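Local coordinates for sortase family protein (Streptococcus agalactiae, PDB 4D7W) that probably catalyses the transpeptidation by which pilin subunits are covalently joined during pilus assembly, as a class C sortase of this Gram-positive bacterium, at residues Asp147-Val152 and Leu184-His189. Sequence-based numbering, arbitrary orientation.
Sequences DQIRTV and LLVRGH. With EDO (1,2-ethanediol), chain B.
Asp147 divides its carboxylate between two cationic or potentially cationic partners, Arg187 and His189, where strand 140-152 runs antiparallel to strand 182-191. OD1 of Asp147 offers its syn lone pair to NE of Arg187 in a salt bridge of 3.0 Å, and Arg187 NH2 adds a weak second bond to the same oxygen. The carboxylate stands steeply, 78° from the guanidinium plane, so a single oxygen rather than a matched pair meets the edge. OD2 takes the ND1 hydrogen of His189 at 2.8 Å, from the anti side and well out of the carboxylate plane, although it lies close to the plane of the imidazole. Gln148 adds a third neighbour: its amide stacks over one face of the guanidinium, offset toward the rim, the two planes 29° apart. The bend at chi3 (76°) carries the guanidinium edge to Asp147 and its face to Gln148, while Tyr168 adds a cation-pi contact and NH1 of Arg187 donates a hydrogen bond to O2 of a 1,2-ethanediol, probably from the crystallisation liquor.

The backbone sets these positions through a classic beta bulge. Arg187 O accepts from Asp147 N (2.9 Å) and, less directly, from Gln148 N (3.2 Å), so two successive residues face one arginine; Arg187 N bonds back to Gln148 O (2.8 Å). Ile149 then faces Val186 as a non-hydrogen-bonded pair, and Arg150 and Leu185 follow with reciprocal backbone bonds. CG2 of Val152 also packs on CD1 of Leu185 at 3.9 Å.

In this part of the sortase beta-barrel, the bulge thus brings acid and amide to the same guanidinium. The resulting network would be expected to stabilise the carboxylate's negative charge and restrict its rotation, since each oxygen is engaged by a different side chain.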
loop_
_atom_site.group_PDB
_atom_site.type_symbol
_atom_site.label_atom_id
_atom_site.label_comp_id
_atom_site.label_asym_id
_atom_site.label_seq_id
_atom_site.Cartn_x
_atom_site.Cartn_y
_atom_site.Cartn_z
ATOM N N ASP A 147 0.779 -13.670 6.419
ATOM C CA ASP A 147 1.356 -14.450 7.505
ATOM C C ASP A 147 0.703 -14.137 8.836
ATOM O O ASP A 147 0.993 -14.789 9.822
ATOM C CB ASP A 147 2.878 -14.242 7.594
ATOM C CG ASP A 147 3.292 -12.839 8.082
ATOM O OD1 ASP A 147 2.464 -12.067 8.607
ATOM O OD2 ASP A 147 4.497 -12.517 7.953
ATOM N N GLN A 148 -0.170 -13.133 8.870
ATOM C CA GLN A 148 -0.883 -12.822 10.116
ATOM C C GLN A 148 -2.181 -12.058 9.860
ATOM O O GLN A 148 -2.185 -11.060 9.136
ATOM C CB GLN A 148 0.027 -12.007 11.050
ATOM C CG GLN A 148 -0.578 -11.733 12.423
ATOM C CD GLN A 148 0.314 -10.859 13.282
ATOM O OE1 GLN A 148 1.156 -11.359 14.031
ATOM N NE2 GLN A 148 0.138 -9.544 13.177
ATOM N N ILE A 149 -3.268 -12.506 10.468
ATOM C CA ILE A 149 -4.557 -11.837 10.331
ATOM C C ILE A 149 -5.105 -11.469 11.708
ATOM O O ILE A 149 -5.308 -12.344 12.536
ATOM C CB ILE A 149 -5.572 -12.730 9.593
ATOM C CG1 ILE A 149 -4.999 -13.159 8.237
ATOM C CG2 ILE A 149 -6.889 -11.995 9.422
ATOM C CD1 ILE A 149 -5.828 -14.172 7.487
ATOM N N ARG A 150 -5.322 -10.177 11.962
ATOM C CA ARG A 150 -5.795 -9.729 13.276
ATOM C C ARG A 150 -6.957 -8.760 13.160
ATOM O O ARG A 150 -6.999 -7.927 12.245
ATOM C CB ARG A 150 -4.681 -9.037 14.075
ATOM C CG ARG A 150 -3.448 -9.860 14.355
ATOM C CD ARG A 150 -3.392 -10.268 15.813
ATOM N NE ARG A 150 -2.160 -10.989 16.136
ATOM C CZ ARG A 150 -1.910 -12.247 15.776
ATOM N NH1 ARG A 150 -2.804 -12.929 15.065
ATOM N NH2 ARG A 150 -0.762 -12.823 16.116
ATOM N N THR A 151 -7.879 -8.865 14.111
ATOM C CA THR A 151 -8.953 -7.899 14.285
ATOM C C THR A 151 -8.729 -7.112 15.574
ATOM O O THR A 151 -8.569 -7.697 16.642
ATOM C CB THR A 151 -10.306 -8.597 14.313
ATOM O OG1 THR A 151 -10.465 -9.305 13.083
ATOM C CG2 THR A 151 -11.443 -7.584 14.467
ATOM N N VAL A 152 -8.711 -5.786 15.465
ATOM C CA VAL A 152 -8.288 -4.932 16.566
ATOM C C VAL A 152 -9.163 -3.700 16.684
ATOM O O VAL A 152 -9.842 -3.321 15.733
ATOM C CB VAL A 152 -6.810 -4.483 16.397
ATOM C CG1 VAL A 152 -5.911 -5.697 16.198
ATOM C CG2 VAL A 152 -6.657 -3.495 15.229
ATOM N N LEU A 184 -9.821 -4.807 10.505
ATOM C CA LEU A 184 -9.242 -6.063 10.070
ATOM C C LEU A 184 -7.849 -5.779 9.485
ATOM O O LEU A 184 -7.722 -4.984 8.553
ATOM C CB LEU A 184 -10.144 -6.739 9.035
ATOM C CG LEU A 184 -9.587 -8.025 8.433
ATOM C CD1 LEU A 184 -9.436 -9.087 9.516
ATOM C CD2 LEU A 184 -10.474 -8.502 7.305
ATOM N N LEU A 185 -6.817 -6.402 10.042
ATOM C CA LEU A 185 -5.452 -6.195 9.554
ATOM C C LEU A 185 -4.909 -7.468 8.939
ATOM O O LEU A 185 -4.771 -8.468 9.621
ATOM C CB LEU A 185 -4.516 -5.755 10.677
ATOM C CG LEU A 185 -4.983 -4.697 11.669
ATOM C CD1 LEU A 185 -3.885 -4.420 12.679
ATOM C CD2 LEU A 185 -5.375 -3.441 10.934
ATOM N N VAL A 186 -4.591 -7.434 7.653
ATOM C CA VAL A 186 -4.043 -8.610 6.996
ATOM C C VAL A 186 -2.573 -8.326 6.668
ATOM O O VAL A 186 -2.284 -7.619 5.696
ATOM C CB VAL A 186 -4.833 -8.963 5.723
ATOM C CG1 VAL A 186 -4.207 -10.157 5.012
ATOM C CG2 VAL A 186 -6.322 -9.253 6.074
ATOM N N ARG A 187 -1.668 -8.840 7.499
ATOM C CA ARG A 187 -0.218 -8.648 7.300
ATOM C C ARG A 187 0.395 -9.697 6.388
ATOM O O ARG A 187 0.129 -10.890 6.540
ATOM C CB ARG A 187 0.522 -8.672 8.636
ATOM C CG ARG A 187 1.935 -8.105 8.573
ATOM C CD ARG A 187 2.610 -8.227 9.922
ATOM N NE ARG A 187 3.049 -9.601 10.181
ATOM C CZ ARG A 187 3.583 -10.008 11.330
ATOM N NH1 ARG A 187 3.729 -9.153 12.333
ATOM N NH2 ARG A 187 3.970 -11.270 11.476
ATOM N N GLY A 188 1.238 -9.255 5.454
ATOM C CA GLY A 188 1.997 -10.171 4.624
ATOM C C GLY A 188 3.477 -9.798 4.667
ATOM O O GLY A 188 3.817 -8.669 5.014
ATOM N N HIS A 189 4.355 -10.746 4.358
ATOM C CA HIS A 189 5.784 -10.423 4.259
ATOM C C HIS A 189 6.250 -10.595 2.830
ATOM O O HIS A 189 5.664 -11.372 2.078
ATOM C CB HIS A 189 6.627 -11.293 5.196
ATOM C CG HIS A 189 6.500 -12.764 4.943
ATOM N ND1 HIS A 189 5.629 -13.568 5.648
ATOM C CD2 HIS A 189 7.135 -13.578 4.065
ATOM C CE1 HIS A 189 5.737 -14.815 5.220
ATOM N NE2 HIS A 189 6.642 -14.848 4.257
HETATM C C1 EDO B . 4.643 -5.215 14.339
HETATM O O1 EDO B . 3.684 -4.175 14.546
HETATM C C2 EDO B . 4.517 -5.727 12.911
HETATM O O2 EDO B . 3.282 -6.424 12.784
#